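Local coordinates for protein Rv1364c/MT1410 (Mycobacterium tuberculosis, PDB 3KE6) that probably regulates a sigma factor, pairing a manganese-binding PP2C-type phosphatase domain of the RsbU kind with an RsbW-like serine kinase (anti-sigma factor) domain, at residues A[47-52]-A[73-78]; A[280-285]-A[293-298]; A[299-304]-A[379-384]. One frame throughout, in Å; residues are numbered along the deposited sequence.

Overall arrangement
Contact 1 lies in the RsbU-like phosphatase domain, whereas contacts 2 and 3 belong to the RsbW-like ATPase domain, their centres about 37 and 40 Å from that of contact 1. Contact 1 is partly buried and joins two loops beside the manganese site through a histidine ring and a glycine. Contacts 2 and 3 are buried, aliphatic and adjacent, with centres about 10 Å apart, and both use helix 292-312. One packs that helix on another helix, the other on a strand. D294 and H383 connect them by a probable hydrogen bond. Polar chemistry enters contact 2 at its solvent-facing margin, where an arginine holds a sulfate; contact 3 is purely apolar.

Contact 1: residues A[47-52]-A[73-78]; sequences EDTAAG and VGHGVE
H75 presents one face of its imidazole to G52, joining the loop between strands 36-43 and 54-60 to the glycine-rich turn that leads into helix 77-95. The run D71 to G76 is consistent with the D-x-x-G-H-G segment of SpoIIE/RsbU-like PP2C phosphatases; D71 and V72 bind manganese in this structure, and the H75 side chain is about 5 Å from a manganese ion. The tight part is a CH-pi contact. Its geometry depends on G52 having no side chain, since the alpha carbon comes down over the middle of the ring, 10° off the ring normal. With CG anti to the backbone N (chi1 157°), the imidazole reaches G52 and also touches V44, A45 and A46, just before 47-52 in the same loop. G76 takes the N-cap position with a positive phi, which suits glycine. Toward T49 the fit is looser: the A51 carbonyl O stands obliquely to the ring, on the same side as G52, 3.7 Å from H75 NE2, and T49, partly exposed, comes in at the ring edge with its OG1 4.3 Å from the same NE2. Neither is hydrogen-bonded to the ring. G52 CA, by contrast, stands 3.4 Å from the centroid of the H75 ring.

Contact 2: residues A[280-285]-A[293-298]; sequences QLREWL and SDIADI. With SO4 (sulfate ion), chain C.
L285 and I295 form the centre of the apolar contact between two successive helices of the histidine kinase-like ATPase domain, which run nearly antiparallel (151°) with their axes 10.6 Å apart. The L285 and I295 side chains run alongside each other, pointing contrary ways, with L285 CB 3.9 Å from I295 CG1. About one turn on from I295, I298 CD1 meets L285 CD2 at 4.2 Å. Branched aliphatic residues suit this seam because they fill it without needing polar partners. The charged part is at the solvent-facing margin. R282 has an extended chain from CG to NE, which takes its guanidinium past the apolar row; NH2 comes obliquely to within 3.3 Å of I295 CG2. The edge carrying NE and NH1 holds a sulfate, probably from the crystallisation liquor: NE bonds O1 at 2.6 Å (142° at the hydrogen), and NH1 bonds O4 at 3.2 Å. R278 NE holds the same anion, so two arginines probably share its charge. Around the pair, W284 and L281 rest on L263 of strand 263-267, while I298 packs on H383 and L385 of strand 376-391; both helices thus lie against the sheet, with L281 and L285 also touching I302 and V299 further along helix 292-312.

Contact 3: residues A[299-304]-A[379-384]; sequences VHAISE and ATLTHR
Helix 292-312 passes over strand 376-391 with A301 and L381 as the nearest residues, their CA atoms 8.0 Å apart. This is the helix-on-sheet layer of the histidine kinase-like (GHKL) ATPase fold, in which helices cover one face of a mixed sheet. The whole contact is apolar and is carried by three buried side chains. A301 faces the strand with nothing beyond its methyl group, which allows the helix to lie close to the sheet. I302 starts off to one side, but its CG1 branch, anti to the carbonyl carbon, turns back to the strand, and the side chain lies roughly perpendicular to that of L381. L381 points from the strand toward the helix, between these two residues; its CG sits between the backbone N and the carbonyl carbon (chi1 65°), and this rotation directs CD2 at the helix. The strand itself is held in the sheet by backbone hydrogen bonds between L381 and A336 and between T382 and E367. A336 also touches both L381 and I302, extending the apolar patch onto strand 333-340, and I302 reaches V277 on helix 273-288. Leucine suits the place because its length carries an apolar methyl, CD2, from the strand to the helix, where it meets both residues. L381 CD2 is 3.5 Å from A301 CB and 3.7 Å from I302 CG1.

Contact 1: residues A[47-52]-A[73-78]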
loop_
_atom_site.group_PDB
_atom_site.type_symbol
_atom_site.label_atom_id
_atom_site.label_comp_id
_atom_site.label_asym_id
_atom_site.label_seq_id
_atom_site.Cartn_x
_atom_site.Cartn_y
_atom_site.Cartn_z
ATOM N N GLU A 47 -3.786 25.690 -4.239
ATOM C CA GLU A 47 -4.471 25.445 -5.497
ATOM C C GLU A 47 -3.421 25.179 -6.571
ATOM O O GLU A 47 -2.326 25.744 -6.522
ATOM C CB GLU A 47 -5.347 26.651 -5.866
ATOM C CG GLU A 47 -6.557 26.302 -6.731
ATOM C CD GLU A 47 -7.661 27.350 -6.674
ATOM O OE1 GLU A 47 -7.363 28.542 -6.431
ATOM O OE2 GLU A 47 -8.837 26.975 -6.880
ATOM N N ASP A 48 -3.749 24.299 -7.518
ATOM C CA ASP A 48 -2.874 23.999 -8.662
ATOM C C ASP A 48 -1.464 23.554 -8.239
ATOM O O ASP A 48 -0.470 23.959 -8.842
ATOM C CB ASP A 48 -2.792 25.215 -9.617
ATOM C CG ASP A 48 -4.092 25.464 -10.378
ATOM O OD1 ASP A 48 -5.076 24.723 -10.167
ATOM O OD2 ASP A 48 -4.129 26.401 -11.203
ATOM N N THR A 49 -1.381 22.736 -7.193
ATOM C CA THR A 49 -0.105 22.156 -6.764
ATOM C C THR A 49 -0.340 20.706 -6.337
ATOM O O THR A 49 -1.354 20.397 -5.700
ATOM C CB THR A 49 0.544 22.943 -5.592
ATOM O OG1 THR A 49 -0.143 22.652 -4.371
ATOM C CG2 THR A 49 0.513 24.449 -5.837
ATOM N N ALA A 50 0.597 19.824 -6.679
ATOM C CA ALA A 50 0.453 18.387 -6.406
ATOM C C ALA A 50 0.864 17.966 -4.993
ATOM O O ALA A 50 0.687 16.807 -4.624
ATOM C CB ALA A 50 1.251 17.580 -7.430
ATOM N N ALA A 51 1.420 18.880 -4.201
ATOM C CA ALA A 51 1.941 18.503 -2.883
ATOM C C ALA A 51 2.117 19.693 -1.927
ATOM O O ALA A 51 2.286 20.849 -2.346
ATOM C CB ALA A 51 3.263 17.737 -3.041
ATOM N N GLY A 52 2.061 19.390 -0.632
ATOM C CA GLY A 52 2.234 20.389 0.419
ATOM C C GLY A 52 3.123 19.830 1.509
ATOM O O GLY A 52 4.051 19.082 1.234
ATOM N N VAL A 73 5.699 21.901 8.872
ATOM C CA VAL A 73 5.049 23.183 9.209
ATOM C C VAL A 73 4.989 24.153 8.021
ATOM O O VAL A 73 5.966 24.300 7.288
ATOM C CB VAL A 73 5.733 23.914 10.420
ATOM C CG1 VAL A 73 5.560 23.118 11.706
ATOM C CG2 VAL A 73 7.207 24.175 10.154
ATOM N N GLY A 74 3.820 24.769 7.818
ATOM C CA GLY A 74 3.685 25.968 6.962
ATOM C C GLY A 74 3.660 25.817 5.445
ATOM O O GLY A 74 4.514 26.395 4.755
ATOM N N HIS A 75 2.653 25.094 4.931
ATOM C CA HIS A 75 2.519 24.779 3.477
ATOM C C HIS A 75 1.834 25.853 2.602
ATOM O O HIS A 75 0.609 26.035 2.719
ATOM C CB HIS A 75 1.730 23.483 3.288
ATOM C CG HIS A 75 1.092 23.360 1.936
ATOM N ND1 HIS A 75 -0.188 22.877 1.760
ATOM C CD2 HIS A 75 1.544 23.677 0.697
ATOM C CE1 HIS A 75 -0.488 22.881 0.474
ATOM N NE2 HIS A 75 0.546 23.361 -0.195
ATOM N N GLY A 76 2.571 26.539 1.709
ATOM C CA GLY A 76 4.036 26.471 1.586
ATOM C C GLY A 76 4.593 25.696 0.394
ATOM O O GLY A 76 4.614 24.448 0.378
ATOM N N VAL A 77 5.054 26.443 -0.609
ATOM C CA VAL A 77 5.950 25.892 -1.632
ATOM C C VAL A 77 7.200 25.378 -0.925
ATOM O O VAL A 77 7.653 24.263 -1.181
ATOM C CB VAL A 77 6.337 26.949 -2.718
ATOM C CG1 VAL A 77 6.469 28.365 -2.115
ATOM C CG2 VAL A 77 7.618 26.539 -3.451
ATOM N N GLU A 78 7.725 26.199 -0.017
ATOM C CA GLU A 78 8.862 25.836 0.832
ATOM C C GLU A 78 8.604 24.565 1.643
ATOM O O GLU A 78 9.525 23.769 1.850
ATOM C CB GLU A 78 9.195 26.981 1.799
ATOM C CG GLU A 78 9.824 28.198 1.141
ATOM C CD GLU A 78 9.940 29.414 2.083
ATOM O OE1 GLU A 78 8.932 29.788 2.737
ATOM O OE2 GLU A 78 11.045 30.009 2.158
#

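Contact 2: residues A[280-285]-A[293-298]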
loop_
_atom_site.group_PDB
_atom_site.type_symbol
_atom_site.label_atom_id
_atom_site.label_comp_id
_atom_site.label_asym_id
_atom_site.label_seq_id
_atom_site.Cartn_x
_atom_site.Cartn_y
_atom_site.Cartn_z
ATOM N N GLN A 280 -9.706 -18.181 -14.066
ATOM C CA GLN A 280 -9.230 -18.396 -12.712
ATOM C C GLN A 280 -8.272 -17.342 -12.247
ATOM O O GLN A 280 -8.328 -16.914 -11.113
ATOM C CB GLN A 280 -8.572 -19.740 -12.618
ATOM C CG GLN A 280 -9.544 -20.861 -12.626
ATOM C CD GLN A 280 -8.878 -22.159 -12.257
ATOM O OE1 GLN A 280 -8.209 -22.247 -11.215
ATOM N NE2 GLN A 280 -9.047 -23.182 -13.100
ATOM N N LEU A 281 -7.383 -16.920 -13.121
ATOM C CA LEU A 281 -6.488 -15.814 -12.794
ATOM C C LEU A 281 -7.224 -14.506 -12.438
ATOM O O LEU A 281 -6.815 -13.770 -11.521
ATOM C CB LEU A 281 -5.536 -15.581 -13.953
ATOM C CG LEU A 281 -4.171 -14.949 -13.694
ATOM C CD1 LEU A 281 -3.518 -15.500 -12.428
ATOM C CD2 LEU A 281 -3.317 -15.245 -14.955
ATOM N N ARG A 282 -8.309 -14.221 -13.149
ATOM C CA ARG A 282 -9.166 -13.110 -12.800
ATOM C C ARG A 282 -9.821 -13.290 -11.428
ATOM O O ARG A 282 -9.768 -12.372 -10.612
ATOM C CB ARG A 282 -10.240 -12.865 -13.869
ATOM C CG ARG A 282 -9.809 -11.864 -14.882
ATOM C CD ARG A 282 -10.901 -11.304 -15.763
ATOM N NE ARG A 282 -10.198 -10.908 -16.967
ATOM C CZ ARG A 282 -9.588 -9.742 -17.170
ATOM N NH1 ARG A 282 -8.948 -9.528 -18.308
ATOM N NH2 ARG A 282 -9.615 -8.781 -16.285
ATOM N N GLU A 283 -10.437 -14.441 -11.156
ATOM C CA GLU A 283 -10.990 -14.643 -9.827
ATOM C C GLU A 283 -9.924 -14.302 -8.802
ATOM O O GLU A 283 -10.112 -13.459 -7.936
ATOM C CB GLU A 283 -11.392 -16.096 -9.578
ATOM C CG GLU A 283 -12.597 -16.574 -10.309
ATOM C CD GLU A 283 -13.154 -17.896 -9.743
ATOM O OE1 GLU A 283 -12.817 -18.248 -8.579
ATOM O OE2 GLU A 283 -13.961 -18.560 -10.449
ATOM N N TRP A 284 -8.802 -14.994 -8.933
ATOM C CA TRP A 284 -7.712 -14.927 -7.985
ATOM C C TRP A 284 -7.258 -13.505 -7.721
ATOM O O TRP A 284 -7.104 -13.121 -6.563
ATOM C CB TRP A 284 -6.527 -15.757 -8.501
ATOM C CG TRP A 284 -5.432 -15.858 -7.515
ATOM C CD1 TRP A 284 -5.447 -16.542 -6.332
ATOM C CD2 TRP A 284 -4.147 -15.247 -7.617
ATOM N NE1 TRP A 284 -4.243 -16.383 -5.699
ATOM C CE2 TRP A 284 -3.432 -15.593 -6.479
ATOM C CE3 TRP A 284 -3.536 -14.416 -8.578
ATOM C CZ2 TRP A 284 -2.146 -15.126 -6.246
ATOM C CZ3 TRP A 284 -2.258 -13.956 -8.356
ATOM C CH2 TRP A 284 -1.572 -14.314 -7.206
ATOM N N LEU A 285 -7.053 -12.728 -8.793
ATOM C CA LEU A 285 -6.512 -11.370 -8.650
ATOM C C LEU A 285 -7.550 -10.427 -8.047
ATOM O O LEU A 285 -7.199 -9.448 -7.387
ATOM C CB LEU A 285 -6.015 -10.813 -9.973
ATOM C CG LEU A 285 -4.771 -11.473 -10.529
ATOM C CD1 LEU A 285 -4.688 -11.229 -12.013
ATOM C CD2 LEU A 285 -3.542 -10.935 -9.840
ATOM N N SER A 293 -5.606 -2.406 -14.135
ATOM C CA SER A 293 -4.400 -2.282 -14.963
ATOM C C SER A 293 -3.444 -3.395 -14.696
ATOM O O SER A 293 -2.858 -3.924 -15.636
ATOM C CB SER A 293 -3.666 -0.963 -14.714
ATOM O OG SER A 293 -4.404 0.119 -15.242
ATOM N N ASP A 294 -3.230 -3.725 -13.419
ATOM C CA ASP A 294 -2.340 -4.825 -13.071
ATOM C C ASP A 294 -2.967 -6.124 -13.531
ATOM O O ASP A 294 -2.258 -6.993 -14.077
ATOM C CB ASP A 294 -2.070 -4.889 -11.569
ATOM C CG ASP A 294 -1.170 -3.740 -11.074
ATOM O OD1 ASP A 294 -0.396 -3.197 -11.897
ATOM O OD2 ASP A 294 -1.262 -3.367 -9.869
ATOM N N ILE A 295 -4.286 -6.268 -13.321
ATOM C CA ILE A 295 -4.972 -7.455 -13.764
ATOM C C ILE A 295 -4.788 -7.594 -15.262
ATOM O O ILE A 295 -4.425 -8.636 -15.734
ATOM C CB ILE A 295 -6.448 -7.437 -13.410
ATOM C CG1 ILE A 295 -6.601 -7.507 -11.884
ATOM C CG2 ILE A 295 -7.202 -8.621 -14.074
ATOM C CD1 ILE A 295 -8.067 -7.410 -11.373
ATOM N N ALA A 296 -4.979 -6.527 -16.015
ATOM C CA ALA A 296 -4.926 -6.623 -17.473
ATOM C C ALA A 296 -3.517 -7.067 -17.932
ATOM O O ALA A 296 -3.368 -7.971 -18.780
ATOM C CB ALA A 296 -5.315 -5.302 -18.106
ATOM N N ASP A 297 -2.496 -6.443 -17.356
ATOM C CA ASP A 297 -1.126 -6.816 -17.650
ATOM C C ASP A 297 -0.874 -8.297 -17.389
ATOM O O ASP A 297 -0.452 -9.032 -18.279
ATOM C CB ASP A 297 -0.154 -5.994 -16.816
ATOM C CG ASP A 297 -0.024 -4.613 -17.303
ATOM O OD1 ASP A 297 -0.212 -4.395 -18.517
ATOM O OD2 ASP A 297 0.258 -3.723 -16.480
ATOM N N ILE A 298 -1.122 -8.721 -16.164
ATOM C CA ILE A 298 -0.728 -10.043 -15.738
ATOM C C ILE A 298 -1.538 -11.103 -16.514
ATOM O O ILE A 298 -0.973 -12.112 -16.992
ATOM C CB ILE A 298 -0.945 -10.203 -14.247
ATOM C CG1 ILE A 298 0.041 -9.328 -13.455
ATOM C CG2 ILE A 298 -0.807 -11.616 -13.862
ATOM C CD1 ILE A 298 -0.301 -9.180 -11.916
HETATM S S SO4 C . -10.772 -12.094 -20.571
HETATM O O1 SO4 C . -11.050 -12.098 -19.171
HETATM O O2 SO4 C . -10.645 -13.456 -21.033
HETATM O O3 SO4 C . -11.871 -11.454 -21.245
HETATM O O4 SO4 C . -9.544 -11.412 -20.871
#

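Contact 3: residues A[299-304]-A[379-384]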
loop_
_atom_site.group_PDB
_atom_site.type_symbol
_atom_site.label_atom_id
_atom_site.label_comp_id
_atom_site.label_asym_id
_atom_site.label_seq_id
_atom_site.Cartn_x
_atom_site.Cartn_y
_atom_site.Cartn_z
ATOM N N VAL A 299 -2.845 -10.870 -16.687
ATOM C CA VAL A 299 -3.644 -11.826 -17.448
ATOM C C VAL A 299 -3.172 -11.913 -18.882
ATOM O O VAL A 299 -3.156 -12.971 -19.458
ATOM C CB VAL A 299 -5.152 -11.504 -17.434
ATOM C CG1 VAL A 299 -5.926 -12.502 -18.380
ATOM C CG2 VAL A 299 -5.693 -11.515 -15.997
ATOM N N HIS A 300 -2.806 -10.787 -19.472
ATOM C CA HIS A 300 -2.277 -10.777 -20.841
ATOM C C HIS A 300 -1.039 -11.672 -20.925
ATOM O O HIS A 300 -0.976 -12.585 -21.750
ATOM C CB HIS A 300 -1.946 -9.339 -21.242
ATOM C CG HIS A 300 -1.607 -9.155 -22.682
ATOM N ND1 HIS A 300 -1.665 -7.920 -23.290
ATOM C CD2 HIS A 300 -1.136 -10.013 -23.620
ATOM C CE1 HIS A 300 -1.265 -8.028 -24.546
ATOM N NE2 HIS A 300 -0.943 -9.289 -24.776
ATOM N N ALA A 301 -0.078 -11.439 -20.034
ATOM C CA ALA A 301 1.210 -12.178 -20.086
ATOM C C ALA A 301 0.977 -13.671 -19.975
ATOM O O ALA A 301 1.408 -14.444 -20.811
ATOM C CB ALA A 301 2.158 -11.717 -18.990
ATOM N N ILE A 302 0.253 -14.066 -18.954
ATOM C CA ILE A 302 0.101 -15.478 -18.644
ATOM C C ILE A 302 -0.729 -16.170 -19.693
ATOM O O ILE A 302 -0.403 -17.295 -20.079
ATOM C CB ILE A 302 -0.476 -15.666 -17.227
ATOM C CG1 ILE A 302 0.547 -15.109 -16.216
ATOM C CG2 ILE A 302 -0.790 -17.109 -16.936
ATOM C CD1 ILE A 302 0.353 -15.615 -14.815
ATOM N N SER A 303 -1.775 -15.500 -20.174
ATOM C CA SER A 303 -2.584 -16.036 -21.244
ATOM C C SER A 303 -1.696 -16.340 -22.452
ATOM O O SER A 303 -1.822 -17.376 -23.085
ATOM C CB SER A 303 -3.678 -15.030 -21.610
ATOM O OG SER A 303 -4.550 -15.539 -22.620
ATOM N N GLU A 304 -0.761 -15.449 -22.756
ATOM C CA GLU A 304 0.079 -15.652 -23.926
ATOM C C GLU A 304 1.073 -16.797 -23.702
ATOM O O GLU A 304 1.350 -17.579 -24.634
ATOM C CB GLU A 304 0.762 -14.349 -24.367
ATOM C CG GLU A 304 -0.138 -13.436 -25.235
ATOM C CD GLU A 304 -0.641 -14.098 -26.535
ATOM O OE1 GLU A 304 0.142 -14.174 -27.518
ATOM O OE2 GLU A 304 -1.831 -14.520 -26.593
ATOM N N ALA A 379 8.156 -20.152 -18.409
ATOM C CA ALA A 379 8.001 -18.706 -18.632
ATOM C C ALA A 379 7.600 -18.111 -17.307
ATOM O O ALA A 379 6.701 -18.618 -16.685
ATOM C CB ALA A 379 6.942 -18.433 -19.658
ATOM N N THR A 380 8.289 -17.072 -16.856
ATOM C CA THR A 380 7.991 -16.488 -15.552
ATOM C C THR A 380 7.703 -15.013 -15.668
ATOM O O THR A 380 8.108 -14.362 -16.630
ATOM C CB THR A 380 9.172 -16.617 -14.601
ATOM O OG1 THR A 380 10.287 -15.886 -15.143
ATOM C CG2 THR A 380 9.562 -18.091 -14.410
ATOM N N LEU A 381 7.014 -14.485 -14.670
ATOM C CA LEU A 381 6.860 -13.046 -14.558
ATOM C C LEU A 381 6.880 -12.577 -13.136
ATOM O O LEU A 381 6.502 -13.302 -12.237
ATOM C CB LEU A 381 5.600 -12.580 -15.252
ATOM C CG LEU A 381 4.233 -12.999 -14.753
ATOM C CD1 LEU A 381 3.900 -12.345 -13.379
ATOM C CD2 LEU A 381 3.196 -12.585 -15.804
ATOM N N THR A 382 7.412 -11.385 -12.935
ATOM C CA THR A 382 7.325 -10.711 -11.656
ATOM C C THR A 382 6.743 -9.341 -11.948
ATOM O O THR A 382 7.314 -8.583 -12.750
ATOM C CB THR A 382 8.674 -10.536 -11.024
ATOM O OG1 THR A 382 9.368 -11.778 -11.023
ATOM C CG2 THR A 382 8.534 -10.057 -9.630
ATOM N N HIS A 383 5.612 -9.042 -11.321
ATOM C CA HIS A 383 4.936 -7.749 -11.482
ATOM C C HIS A 383 4.591 -7.122 -10.131
ATOM O O HIS A 383 3.885 -7.733 -9.330
ATOM C CB HIS A 383 3.658 -7.960 -12.261
ATOM C CG HIS A 383 2.956 -6.699 -12.615
ATOM N ND1 HIS A 383 3.290 -5.958 -13.719
ATOM C CD2 HIS A 383 1.925 -6.057 -12.027
ATOM C CE1 HIS A 383 2.495 -4.907 -13.797
ATOM N NE2 HIS A 383 1.655 -4.948 -12.783
ATOM N N ARG A 384 5.099 -5.916 -9.878
ATOM C CA ARG A 384 4.754 -5.166 -8.669
ATOM C C ARG A 384 3.319 -4.669 -8.734
ATOM O O ARG A 384 2.956 -4.066 -9.711
ATOM C CB ARG A 384 5.700 -3.975 -8.520
ATOM C CG ARG A 384 5.509 -3.126 -7.238
ATOM C CD ARG A 384 6.762 -2.309 -6.885
ATOM N NE ARG A 384 7.536 -2.947 -5.812
ATOM C CZ ARG A 384 8.812 -3.330 -5.882
ATOM N NH1 ARG A 384 9.542 -3.140 -6.973
ATOM N NH2 ARG A 384 9.380 -3.903 -4.831
#